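Membrane lipoprotein family protein (Aeropyrum pernix, PDB 4PEV) probably binds nucleosides as the solute-binding component of an ABC transporter of the BMP lipoprotein family, and holds adenosine in this crystal. Local coordinates at residues 205-210 and 391-396; 213-218 and 378-383; 264-269 and 276-281. One frame throughout, in Å; residues are numbered along the deposited sequence.

Following the chain from its N terminus, helix 196-214 supplies the first partners of two contacts in succession: 205-210 opens interaction 1, and 213-218, at the end of the same helix, opens interaction 2. Residues 264-269 and 276-281 then meet in interaction 3, a short loop within one beta-alpha-beta unit. Much later helix 375-389 returns at 378-383 to close interaction 2, and 391-396, just beyond that helix, closes interaction 1. The three loops therefore nest without crossing, 3 within 2 and 2 within 1. Interactions 1 and 2, with centres about 12 Å apart, fasten C-terminal elements to helix 196-214, whereas interaction 3 seats a helix on the mixed sheet.

Interaction 1: residues 205-210 and 391-396; sequences YLYGVQ and GEIKFV
Y207, on helix 196-214, and F395, in the extended chain after helix 375-389, have the closest CA atoms of the two segments at 10.0 Å, so the backbones stay well apart and side chains bridge the gap. The two rings form a T-shaped (edge-to-face) pair, with planes at 80° and centroids 5.2 Å apart. F395 supplies the edge: its CE2 stands over one face of Y207, off-centre toward the rim, and comes within 3.9 Å of Y207 CG. The first bond of Y207 already points at 391-396, and with CG anti to the backbone N (chi1 -180°) the ring continues that way. The contact lies in the lobe built on the mixed sheet of a type I periplasmic-binding-protein fold, where helix 196-214 connects strands 186-191 and 222-226, and joins that helix to the loop between helices 375-389 and 401-412. Farther along the phenol, Y207 OH meets CD1 of I393 at 3.6 Å, the two side chains approaching from opposite directions. This is a van der Waals contact of a hydroxyl with a methyl group. With an alanine for Y207, the F395 edge would probably lose its aromatic face and a gap would open beside the I393 methyl. F395 also packs on Q160 and S164 of helix 159-181, and I393 on L384, K387 and I388 of helix 375-389, while L416 touches Y207.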
ATOM      1  N   TYR C 205     -10.446   2.963  -4.161  1.00 25.98           N
ATOM      2  CA  TYR C 205     -10.462   4.271  -3.544  1.00 25.69           C
ATOM      3  C   TYR C 205     -11.634   5.074  -4.078  1.00 25.22           C
ATOM      4  O   TYR C 205     -12.362   5.677  -3.306  1.00 23.95           O
ATOM      5  CB  TYR C 205      -9.124   4.982  -3.793  1.00 25.81           C
ATOM      6  CG  TYR C 205      -8.953   6.323  -3.104  1.00 26.15           C
ATOM      7  CD1 TYR C 205      -9.116   6.457  -1.720  1.00 26.71           C
ATOM      8  CD2 TYR C 205      -8.600   7.460  -3.831  1.00 27.20           C
ATOM      9  CE1 TYR C 205      -8.943   7.683  -1.083  1.00 26.45           C
ATOM     10  CE2 TYR C 205      -8.422   8.691  -3.200  1.00 27.88           C
ATOM     11  CZ  TYR C 205      -8.594   8.792  -1.829  1.00 27.27           C
ATOM     12  OH  TYR C 205      -8.428  10.013  -1.226  1.00 28.20           O
ATOM     13  N   LEU C 206     -11.806   5.075  -5.395  1.00 26.38           N
ATOM     14  CA  LEU C 206     -12.943   5.738  -6.039  1.00 29.02           C
ATOM     15  C   LEU C 206     -14.256   5.095  -5.634  1.00 31.08           C
ATOM     16  O   LEU C 206     -15.237   5.779  -5.339  1.00 31.64           O
ATOM     17  CB  LEU C 206     -12.818   5.654  -7.555  1.00 30.21           C
ATOM     18  CG  LEU C 206     -13.849   6.396  -8.410  1.00 30.56           C
ATOM     19  CD1 LEU C 206     -13.995   7.871  -8.056  1.00 30.59           C
ATOM     20  CD2 LEU C 206     -13.457   6.247  -9.870  1.00 30.89           C
ATOM     21  N   TYR C 207     -14.273   3.772  -5.622  1.00 32.57           N
ATOM     22  CA  TYR C 207     -15.437   3.054  -5.155  1.00 33.74           C
ATOM     23  C   TYR C 207     -15.843   3.583  -3.803  1.00 33.48           C
ATOM     24  O   TYR C 207     -16.990   3.942  -3.601  1.00 35.38           O
ATOM     25  CB  TYR C 207     -15.168   1.552  -5.057  1.00 34.57           C
ATOM     26  CG  TYR C 207     -16.373   0.785  -4.576  1.00 35.26           C
ATOM     27  CD1 TYR C 207     -16.627   0.656  -3.225  1.00 35.90           C
ATOM     28  CD2 TYR C 207     -17.271   0.210  -5.470  1.00 36.15           C
ATOM     29  CE1 TYR C 207     -17.728  -0.029  -2.766  1.00 36.52           C
ATOM     30  CE2 TYR C 207     -18.387  -0.487  -5.015  1.00 36.96           C
ATOM     31  CZ  TYR C 207     -18.605  -0.590  -3.656  1.00 36.87           C
ATOM     32  OH  TYR C 207     -19.682  -1.269  -3.145  1.00 38.96           O
ATOM     33  N   GLY C 208     -14.893   3.616  -2.879  1.00 34.01           N
ATOM     34  CA  GLY C 208     -15.157   4.034  -1.505  1.00 33.98           C
ATOM     35  C   GLY C 208     -15.663   5.456  -1.381  1.00 34.03           C
ATOM     36  O   GLY C 208     -16.458   5.748  -0.507  1.00 33.64           O
ATOM     37  N   VAL C 209     -15.201   6.346  -2.251  1.00 35.22           N
ATOM     38  CA  VAL C 209     -15.644   7.745  -2.228  1.00 36.38           C
ATOM     39  C   VAL C 209     -17.071   7.851  -2.750  1.00 38.22           C
ATOM     40  O   VAL C 209     -17.883   8.576  -2.177  1.00 39.79           O
ATOM     41  CB  VAL C 209     -14.724   8.667  -3.074  1.00 35.24           C
ATOM     42  CG1 VAL C 209     -15.377  10.026  -3.324  1.00 34.34           C
ATOM     43  CG2 VAL C 209     -13.364   8.835  -2.405  1.00 34.36           C
ATOM     44  N   GLN C 210     -17.366   7.150  -3.847  1.00 39.16           N
ATOM     45  CA  GLN C 210     -18.702   7.182  -4.432  1.00 39.72           C
ATOM     46  C   GLN C 210     -19.696   6.519  -3.510  1.00 41.25           C
ATOM     47  O   GLN C 210     -20.847   6.944  -3.439  1.00 44.56           O
ATOM     48  CB  GLN C 210     -18.734   6.478  -5.780  1.00 41.08           C
ATOM     49  CG  GLN C 210     -17.926   7.153  -6.873  1.00 41.70           C
ATOM     50  CD  GLN C 210     -18.483   8.508  -7.234  1.00 41.46           C
ATOM     51  OE1 GLN C 210     -18.499   9.410  -6.409  1.00 43.01           O
ATOM     52  NE2 GLN C 210     -18.941   8.658  -8.467  1.00 41.65           N
ATOM     53  N   GLY C 391     -18.443 -11.971   2.129  1.00 51.42           N
ATOM     54  CA  GLY C 391     -18.482 -12.512   0.775  1.00 51.08           C
ATOM     55  C   GLY C 391     -19.608 -11.877  -0.007  1.00 51.39           C
ATOM     56  O   GLY C 391     -19.681 -12.023  -1.226  1.00 48.85           O
ATOM     57  N   GLU C 392     -20.481 -11.147   0.688  1.00 53.98           N
ATOM     58  CA  GLU C 392     -21.592 -10.461   0.032  1.00 56.75           C
ATOM     59  C   GLU C 392     -21.078  -9.482  -1.035  1.00 56.68           C
ATOM     60  O   GLU C 392     -21.807  -9.145  -1.959  1.00 55.83           O
ATOM     61  CB  GLU C 392     -22.464  -9.734   1.062  1.00 57.18           C
ATOM     62  CG  GLU C 392     -23.780  -9.190   0.511  1.00 60.42           C
ATOM     63  CD  GLU C 392     -24.293  -7.965   1.273  1.00 65.07           C
ATOM     64  OE1 GLU C 392     -24.792  -7.010   0.611  1.00 64.78           O
ATOM     65  OE2 GLU C 392     -24.195  -7.955   2.530  1.00 62.56           O
ATOM     66  N   ILE C 393     -19.830  -9.025  -0.892  1.00 58.89           N
ATOM     67  CA  ILE C 393     -19.163  -8.166  -1.885  1.00 57.66           C
ATOM     68  C   ILE C 393     -17.780  -8.726  -2.258  1.00 54.74           C
ATOM     69  O   ILE C 393     -17.000  -9.147  -1.387  1.00 51.83           O
ATOM     70  CB  ILE C 393     -19.047  -6.708  -1.372  1.00 60.38           C
ATOM     71  CG1 ILE C 393     -20.220  -5.872  -1.892  1.00 64.95           C
ATOM     72  CG2 ILE C 393     -17.746  -6.046  -1.806  1.00 59.83           C
ATOM     73  CD1 ILE C 393     -20.193  -4.421  -1.443  1.00 67.91           C
ATOM     74  N   LYS C 394     -17.504  -8.736  -3.561  1.00 51.23           N
ATOM     75  CA  LYS C 394     -16.203  -9.121  -4.089  1.00 51.96           C
ATOM     76  C   LYS C 394     -15.929  -8.288  -5.340  1.00 48.19           C
ATOM     77  O   LYS C 394     -16.753  -8.223  -6.253  1.00 45.28           O
ATOM     78  CB  LYS C 394     -16.155 -10.624  -4.406  1.00 55.62           C
ATOM     79  CG  LYS C 394     -14.756 -11.199  -4.649  1.00 59.99           C
ATOM     80  CD  LYS C 394     -14.814 -12.598  -5.279  1.00 63.52           C
ATOM     81  CE  LYS C 394     -13.446 -13.248  -5.432  1.00 63.14           C
ATOM     82  NZ  LYS C 394     -12.805 -13.502  -4.110  1.00 62.65           N
ATOM     83  N   PHE C 395     -14.765  -7.650  -5.363  1.00 44.58           N
ATOM     84  CA  PHE C 395     -14.372  -6.813  -6.484  1.00 44.90           C
ATOM     85  C   PHE C 395     -13.866  -7.659  -7.657  1.00 45.19           C
ATOM     86  O   PHE C 395     -13.491  -8.812  -7.482  1.00 44.37           O
ATOM     87  CB  PHE C 395     -13.281  -5.831  -6.040  1.00 43.71           C
ATOM     88  CG  PHE C 395     -13.730  -4.844  -4.997  1.00 41.71           C
ATOM     89  CD1 PHE C 395     -13.630  -5.145  -3.648  1.00 40.88           C
ATOM     90  CD2 PHE C 395     -14.231  -3.601  -5.368  1.00 40.06           C
ATOM     91  CE1 PHE C 395     -14.030  -4.233  -2.684  1.00 40.63           C
ATOM     92  CE2 PHE C 395     -14.635  -2.684  -4.410  1.00 39.41           C
ATOM     93  CZ  PHE C 395     -14.537  -3.000  -3.065  1.00 39.60           C
ATOM     94  N   VAL C 396     -13.851  -7.072  -8.849  1.00 47.58           N
ATOM     95  CA  VAL C 396     -13.295  -7.725 -10.036  1.00 50.53           C
ATOM     96  C   VAL C 396     -11.830  -7.314 -10.201  1.00 50.88           C
ATOM     97  O   VAL C 396     -11.496  -6.158 -10.001  1.00 49.49           O
ATOM     98  CB  VAL C 396     -14.058  -7.340 -11.329  1.00 52.41           C
ATOM     99  CG1 VAL C 396     -13.719  -8.315 -12.457  1.00 55.62           C
ATOM    100  CG2 VAL C 396     -15.562  -7.325 -11.095  1.00 53.77           C
TER

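Interaction 2: residues 213-218 and 378-383; sequences NQAMGT and WRLVEE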
ATOM      1  N   ASN C 213     -20.449   9.136  -0.933  1.00 39.46           N
ATOM      2  CA  ASN C 213     -21.325  10.087  -1.628  1.00 39.90           C
ATOM      3  C   ASN C 213     -22.766   9.644  -1.802  1.00 43.58           C
ATOM      4  O   ASN C 213     -23.684  10.403  -1.480  1.00 48.32           O
ATOM      5  CB  ASN C 213     -20.759  10.407  -3.000  1.00 37.77           C
ATOM      6  CG  ASN C 213     -19.588  11.344  -2.929  1.00 36.10           C
ATOM      7  OD1 ASN C 213     -19.411  12.067  -1.954  1.00 34.77           O
ATOM      8  ND2 ASN C 213     -18.785  11.348  -3.968  1.00 35.95           N
ATOM      9  N   GLN C 214     -22.961   8.429  -2.314  1.00 45.91           N
ATOM     10  CA  GLN C 214     -24.310   7.871  -2.503  1.00 45.86           C
ATOM     11  C   GLN C 214     -25.025   7.596  -1.195  1.00 44.10           C
ATOM     12  O   GLN C 214     -26.184   7.950  -1.049  1.00 45.51           O
ATOM     13  CB  GLN C 214     -24.281   6.612  -3.352  1.00 47.51           C
ATOM     14  CG  GLN C 214     -24.091   6.930  -4.825  1.00 51.43           C
ATOM     15  CD  GLN C 214     -24.068   5.695  -5.703  1.00 55.67           C
ATOM     16  OE1 GLN C 214     -24.430   4.593  -5.264  1.00 57.67           O
ATOM     17  NE2 GLN C 214     -23.639   5.870  -6.957  1.00 54.20           N
ATOM     18  N   ALA C 215     -24.337   7.004  -0.230  1.00 43.28           N
ATOM     19  CA  ALA C 215     -24.951   6.740   1.084  1.00 43.14           C
ATOM     20  C   ALA C 215     -25.191   8.002   1.907  1.00 42.24           C
ATOM     21  O   ALA C 215     -25.644   7.901   3.036  1.00 41.27           O
ATOM     22  CB  ALA C 215     -24.102   5.758   1.893  1.00 42.97           C
HETATM   23  N   MSE C 216     -24.886   9.178   1.355  1.00 42.19           N
HETATM   24  CA  MSE C 216     -24.841  10.407   2.152  1.00 42.88           C
HETATM   25  C   MSE C 216     -25.234  11.676   1.424  1.00 42.34           C
HETATM   26  O   MSE C 216     -25.253  12.748   2.032  1.00 41.17           O
HETATM   27  CB  MSE C 216     -23.391  10.500   2.627  1.00 46.38           C
HETATM   28  CG  MSE C 216     -23.215  11.205   3.949  1.00 50.03           C
HETATM   29 SE   MSE C 216     -23.462   9.891   5.398  1.00 58.59          SE
HETATM   30  CE  MSE C 216     -23.783  11.225   6.817  1.00 56.12           C
ATOM     31  N   GLY C 217     -25.548  11.587   0.130  1.00 41.29           N
ATOM     32  CA  GLY C 217     -26.006  12.741  -0.645  1.00 39.81           C
ATOM     33  C   GLY C 217     -24.979  13.852  -0.729  1.00 40.66           C
ATOM     34  O   GLY C 217     -25.323  15.024  -0.703  1.00 40.59           O
ATOM     35  N   THR C 218     -23.707  13.480  -0.808  1.00 42.80           N
ATOM     36  CA  THR C 218     -22.614  14.437  -0.945  1.00 42.73           C
ATOM     37  C   THR C 218     -22.020  14.238  -2.316  1.00 43.20           C
ATOM     38  O   THR C 218     -22.246  13.198  -2.926  1.00 43.80           O
ATOM     39  CB  THR C 218     -21.540  14.193   0.120  1.00 44.16           C
ATOM     40  OG1 THR C 218     -21.268  12.787   0.220  1.00 44.03           O
ATOM     41  CG2 THR C 218     -22.024  14.699   1.468  1.00 44.59           C
ATOM     42  N   TRP C 378     -17.325   6.050  10.218  1.00 39.62           N
ATOM     43  CA  TRP C 378     -17.038   4.751  10.851  1.00 39.51           C
ATOM     44  C   TRP C 378     -18.124   3.708  10.671  1.00 39.34           C
ATOM     45  O   TRP C 378     -17.839   2.512  10.575  1.00 40.62           O
ATOM     46  CB  TRP C 378     -16.800   4.938  12.350  1.00 40.31           C
ATOM     47  CG  TRP C 378     -15.524   5.649  12.654  1.00 41.92           C
ATOM     48  CD1 TRP C 378     -15.367   6.808  13.367  1.00 41.26           C
ATOM     49  CD2 TRP C 378     -14.216   5.256  12.230  1.00 44.15           C
ATOM     50  NE1 TRP C 378     -14.037   7.151  13.422  1.00 42.20           N
ATOM     51  CE2 TRP C 378     -13.308   6.216  12.731  1.00 44.59           C
ATOM     52  CE3 TRP C 378     -13.719   4.178  11.469  1.00 44.58           C
ATOM     53  CZ2 TRP C 378     -11.927   6.133  12.499  1.00 46.86           C
ATOM     54  CZ3 TRP C 378     -12.353   4.094  11.239  1.00 44.96           C
ATOM     55  CH2 TRP C 378     -11.471   5.069  11.749  1.00 46.68           C
ATOM     56  N   ARG C 379     -19.365   4.179  10.663  1.00 40.35           N
ATOM     57  CA  ARG C 379     -20.547   3.355  10.472  1.00 41.56           C
ATOM     58  C   ARG C 379     -20.465   2.780   9.061  1.00 39.19           C
ATOM     59  O   ARG C 379     -20.581   1.573   8.869  1.00 38.88           O
ATOM     60  CB  ARG C 379     -21.801   4.237  10.664  1.00 45.62           C
ATOM     61  CG  ARG C 379     -23.124   3.550  10.983  1.00 48.19           C
ATOM     62  CD  ARG C 379     -24.318   4.479  10.707  1.00 50.02           C
ATOM     63  NE  ARG C 379     -24.694   4.491   9.275  1.00 51.72           N
ATOM     64  CZ  ARG C 379     -24.819   5.572   8.486  1.00 51.96           C
ATOM     65  NH1 ARG C 379     -24.630   6.809   8.942  1.00 50.66           N
ATOM     66  NH2 ARG C 379     -25.163   5.416   7.207  1.00 51.97           N
ATOM     67  N   LEU C 380     -20.216   3.649   8.084  1.00 38.61           N
ATOM     68  CA  LEU C 380     -20.028   3.230   6.685  1.00 39.56           C
ATOM     69  C   LEU C 380     -18.791   2.355   6.442  1.00 40.45           C
ATOM     70  O   LEU C 380     -18.860   1.423   5.640  1.00 41.29           O
ATOM     71  CB  LEU C 380     -19.966   4.443   5.763  1.00 39.60           C
ATOM     72  CG  LEU C 380     -21.288   5.200   5.650  1.00 41.45           C
ATOM     73  CD1 LEU C 380     -21.077   6.564   5.006  1.00 41.82           C
ATOM     74  CD2 LEU C 380     -22.321   4.380   4.883  1.00 42.43           C
ATOM     75  N   VAL C 381     -17.665   2.666   7.098  1.00 40.75           N
ATOM     76  CA  VAL C 381     -16.479   1.787   7.083  1.00 39.65           C
ATOM     77  C   VAL C 381     -16.894   0.389   7.480  1.00 39.41           C
ATOM     78  O   VAL C 381     -16.695  -0.550   6.731  1.00 36.49           O
ATOM     79  CB  VAL C 381     -15.370   2.257   8.062  1.00 39.93           C
ATOM     80  CG1 VAL C 381     -14.347   1.150   8.316  1.00 38.30           C
ATOM     81  CG2 VAL C 381     -14.675   3.512   7.536  1.00 39.58           C
ATOM     82  N   GLU C 382     -17.482   0.279   8.668  1.00 43.22           N
ATOM     83  CA  GLU C 382     -17.919  -0.999   9.228  1.00 45.08           C
ATOM     84  C   GLU C 382     -18.948  -1.731   8.338  1.00 41.07           C
ATOM     85  O   GLU C 382     -18.908  -2.947   8.205  1.00 37.64           O
ATOM     86  CB  GLU C 382     -18.468  -0.775  10.645  1.00 49.73           C
ATOM     87  CG  GLU C 382     -18.822  -2.052  11.401  1.00 57.39           C
ATOM     88  CD  GLU C 382     -17.713  -3.100  11.364  1.00 64.41           C
ATOM     89  OE1 GLU C 382     -16.621  -2.838  11.919  1.00 65.92           O
ATOM     90  OE2 GLU C 382     -17.931  -4.190  10.774  1.00 70.95           O
ATOM     91  N   GLU C 383     -19.844  -0.981   7.716  1.00 39.51           N
ATOM     92  CA  GLU C 383     -20.865  -1.570   6.868  1.00 41.03           C
ATOM     93  C   GLU C 383     -20.279  -2.084   5.569  1.00 43.20           C
ATOM     94  O   GLU C 383     -20.889  -2.920   4.929  1.00 48.59           O
ATOM     95  CB  GLU C 383     -21.986  -0.551   6.601  1.00 43.68           C
ATOM     96  CG  GLU C 383     -22.867  -0.767   5.362  1.00 44.95           C
ATOM     97  CD  GLU C 383     -23.828   0.407   5.140  1.00 46.71           C
ATOM     98  OE1 GLU C 383     -24.569   0.746   6.099  1.00 44.73           O
ATOM     99  OE2 GLU C 383     -23.829   1.005   4.026  1.00 44.71           O
TER
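L380 makes the close contacts from helix 375-389, meeting A215 and M216. Its CB points toward 213-218, and the chain turns there with CG anti to the carbonyl carbon (chi1 -68°). L380 CG itself stays 4.7 Å from A215 CB, and the two methyls beyond it divide the work. L380 CD2 packs against A215 CB at 3.7 Å; L380 CD1 meets the selenium of M216, modelled as selenomethionine, with M216 SE to L380 CD1 at 4.1 Å. The M216 side chain leaves the backbone at an angle to this direction and bends at chi2 (86°), which brings SE closer to the leucine. The turn that presents these two residues is tied across its base: T218 OG1 donates to N213 OD1 at 2.9 Å, in the carbonyl plane and on a lone pair, and T218 N bonds to N213 O at 3.1 Å. N213 OD1 also accepts from V220 N. The contact thus joins A215 and M216, where the chain turns beside helix 196-214, to helix 375-389, with L380 also touching Y211 and Y212 of helix 196-214 and I168 of helix 159-181, three helices meeting around one leucine.

Interaction 3: residues 264-269 and 276-281; sequences NAVKEA and AFSIGQ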
ATOM      1  N   ASN C 264       5.273  15.796   2.897  1.00 25.35           N
ATOM      2  CA  ASN C 264       5.930  17.063   3.143  1.00 26.39           C
ATOM      3  C   ASN C 264       5.176  18.241   2.557  1.00 26.90           C
ATOM      4  O   ASN C 264       5.211  19.313   3.116  1.00 27.74           O
ATOM      5  CB  ASN C 264       7.368  17.023   2.663  1.00 26.68           C
ATOM      6  CG  ASN C 264       8.204  16.041   3.456  1.00 27.06           C
ATOM      7  OD1 ASN C 264       7.997  15.834   4.648  1.00 27.40           O
ATOM      8  ND2 ASN C 264       9.158  15.432   2.791  1.00 28.75           N
ATOM      9  N   ALA C 265       4.465  18.031   1.461  1.00 28.25           N
ATOM     10  CA  ALA C 265       3.669  19.086   0.851  1.00 29.03           C
ATOM     11  C   ALA C 265       2.472  19.479   1.729  1.00 29.85           C
ATOM     12  O   ALA C 265       2.120  20.673   1.829  1.00 28.96           O
ATOM     13  CB  ALA C 265       3.195  18.645  -0.523  1.00 29.42           C
ATOM     14  N   VAL C 266       1.863  18.471   2.358  1.00 29.50           N
ATOM     15  CA  VAL C 266       0.709  18.666   3.240  1.00 29.90           C
ATOM     16  C   VAL C 266       1.155  19.326   4.555  1.00 30.71           C
ATOM     17  O   VAL C 266       0.395  20.093   5.148  1.00 31.47           O
ATOM     18  CB  VAL C 266      -0.045  17.320   3.493  1.00 30.13           C
ATOM     19  CG1 VAL C 266      -1.229  17.488   4.442  1.00 29.89           C
ATOM     20  CG2 VAL C 266      -0.512  16.718   2.180  1.00 29.71           C
ATOM     21  N   LYS C 267       2.382  19.052   5.005  1.00 32.16           N
ATOM     22  CA  LYS C 267       2.933  19.744   6.187  1.00 33.41           C
ATOM     23  C   LYS C 267       3.058  21.251   5.975  1.00 33.71           C
ATOM     24  O   LYS C 267       2.711  22.047   6.845  1.00 32.92           O
ATOM     25  CB  LYS C 267       4.317  19.210   6.548  1.00 34.92           C
ATOM     26  CG  LYS C 267       4.329  17.793   7.083  1.00 38.01           C
ATOM     27  CD  LYS C 267       5.471  17.545   8.052  1.00 39.91           C
ATOM     28  CE  LYS C 267       6.819  17.493   7.355  1.00 42.42           C
ATOM     29  NZ  LYS C 267       7.883  18.046   8.250  1.00 44.62           N
ATOM     30  N   GLU C 268       3.557  21.638   4.806  1.00 35.02           N
ATOM     31  CA  GLU C 268       3.900  23.026   4.550  1.00 36.24           C
ATOM     32  C   GLU C 268       2.586  23.759   4.314  1.00 34.56           C
ATOM     33  O   GLU C 268       2.448  24.893   4.714  1.00 35.65           O
ATOM     34  CB  GLU C 268       4.965  23.169   3.426  1.00 40.49           C
ATOM     35  CG  GLU C 268       5.875  21.923   3.309  1.00 45.56           C
ATOM     36  CD  GLU C 268       7.379  22.123   3.037  1.00 50.87           C
ATOM     37  OE1 GLU C 268       8.168  21.253   3.513  1.00 51.46           O
ATOM     38  OE2 GLU C 268       7.779  23.083   2.332  1.00 52.88           O
ATOM     39  N   ALA C 269       1.587  23.077   3.754  1.00 34.92           N
ATOM     40  CA  ALA C 269       0.188  23.581   3.759  1.00 32.23           C
ATOM     41  C   ALA C 269      -0.381  23.810   5.181  1.00 30.26           C
ATOM     42  O   ALA C 269      -0.922  24.872   5.466  1.00 29.21           O
ATOM     43  CB  ALA C 269      -0.726  22.649   2.971  1.00 29.67           C
ATOM     44  N   ALA C 276      -5.582  20.403   5.869  1.00 26.31           N
ATOM     45  CA  ALA C 276      -5.404  19.251   4.973  1.00 25.76           C
ATOM     46  C   ALA C 276      -4.808  18.055   5.701  1.00 25.54           C
ATOM     47  O   ALA C 276      -4.100  18.210   6.679  1.00 24.67           O
ATOM     48  CB  ALA C 276      -4.513  19.625   3.793  1.00 25.45           C
ATOM     49  N   PHE C 277      -5.063  16.857   5.195  1.00 27.04           N
ATOM     50  CA  PHE C 277      -4.603  15.642   5.858  1.00 29.18           C
ATOM     51  C   PHE C 277      -4.051  14.628   4.872  1.00 29.12           C
ATOM     52  O   PHE C 277      -4.470  14.590   3.720  1.00 29.36           O
ATOM     53  CB  PHE C 277      -5.754  15.009   6.635  1.00 31.20           C
ATOM     54  CG  PHE C 277      -6.264  15.863   7.754  1.00 32.76           C
ATOM     55  CD1 PHE C 277      -5.636  15.855   8.989  1.00 34.02           C
ATOM     56  CD2 PHE C 277      -7.376  16.675   7.574  1.00 34.07           C
ATOM     57  CE1 PHE C 277      -6.106  16.652  10.022  1.00 35.02           C
ATOM     58  CE2 PHE C 277      -7.850  17.473   8.604  1.00 34.12           C
ATOM     59  CZ  PHE C 277      -7.213  17.458   9.827  1.00 34.34           C
ATOM     60  N   SER C 278      -3.112  13.808   5.336  1.00 28.31           N
ATOM     61  CA  SER C 278      -2.521  12.771   4.519  1.00 28.29           C
ATOM     62  C   SER C 278      -2.981  11.412   5.036  1.00 29.89           C
ATOM     63  O   SER C 278      -3.373  11.273   6.196  1.00 32.03           O
ATOM     64  CB  SER C 278      -0.990  12.856   4.563  1.00 28.45           C
ATOM     65  OG  SER C 278      -0.495  14.059   3.992  1.00 28.35           O
ATOM     66  N   ILE C 279      -2.922  10.414   4.164  1.00 30.91           N
ATOM     67  CA  ILE C 279      -3.243   9.035   4.508  1.00 31.51           C
ATOM     68  C   ILE C 279      -2.114   8.079   4.073  1.00 30.51           C
ATOM     69  O   ILE C 279      -1.769   8.004   2.890  1.00 29.47           O
ATOM     70  CB  ILE C 279      -4.574   8.612   3.863  1.00 33.20           C
ATOM     71  CG1 ILE C 279      -5.669   9.630   4.250  1.00 36.06           C
ATOM     72  CG2 ILE C 279      -4.919   7.171   4.251  1.00 32.54           C
ATOM     73  CD1 ILE C 279      -7.076   9.306   3.769  1.00 36.89           C
ATOM     74  N   GLY C 280      -1.555   7.353   5.045  1.00 29.44           N
ATOM     75  CA  GLY C 280      -0.415   6.471   4.817  1.00 28.99           C
ATOM     76  C   GLY C 280      -0.792   5.168   4.154  1.00 28.07           C
ATOM     77  O   GLY C 280      -1.958   4.783   4.147  1.00 29.58           O
ATOM     78  N   GLN C 281       0.194   4.491   3.582  1.00 27.54           N
ATOM     79  CA  GLN C 281      -0.046   3.192   2.968  1.00 28.53           C
ATOM     80  C   GLN C 281       1.115   2.238   3.214  1.00 29.04           C
ATOM     81  O   GLN C 281       2.275   2.658   3.245  1.00 29.42           O
ATOM     82  CB  GLN C 281      -0.324   3.336   1.462  1.00 28.42           C
ATOM     83  CG  GLN C 281      -0.668   2.051   0.713  1.00 28.23           C
ATOM     84  CD  GLN C 281      -1.810   1.248   1.339  1.00 29.86           C
ATOM     85  OE1 GLN C 281      -2.864   1.790   1.713  1.00 29.67           O
ATOM     86  NE2 GLN C 281      -1.604  -0.066   1.450  1.00 30.32           N
TER
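V266 of helix 258-271 makes all the close contacts here, reaching A276, just ahead of strand 277-282, and F277 and S278 at its start. The purely apolar part is small: V266 CG1 lies 4.0 Å from A276 CB, a methyl-to-methyl contact at the end of the loop that leads into the strand. CG1 gets there by standing anti to the backbone N of V266 (chi1 178°), which carries it outward from the helix. V266 and A276 are also the residues whose CA atoms come closest between the segments, at 6.4 Å; A269, about one turn on, also points its CB toward 276-281 but stays farther off.

The helix is the connection of a beta-alpha-beta crossover in which strand 248-254, helix 258-271 and strand 277-282 follow one another, the two strands lying side by side and parallel in the mixed sheet of this lobe.

Contacts between apolar and polar atoms make up the remainder. S278 OG lies against the branch of V266, near CB as well as both methyls, 3.2 Å from V266 CG2 and 3.5 Å from V266 CG1. With OG anti to the carbonyl carbon (chi1 -64°), the serine turns its hydroxyl to the valine; no hydrogen bond spans the two segments. V266 CG1 also rests against backbone, 3.7 Å from A276 O and 4.0 Å from F277 N.

The helix keeps its own bond, A269 N to A265 O at 3.1 Å, while the strand bonds to its neighbours: F277 with R249 and F251, S278 with T292 and I294. The first bond of the F277 side chain points away from the helix, and the ring packs on I173 and I177 of helix 159-181; V266 additionally touches F251. The S278 side chain, about 13 Å from the bound adenosine, places the contact away from the ligand site.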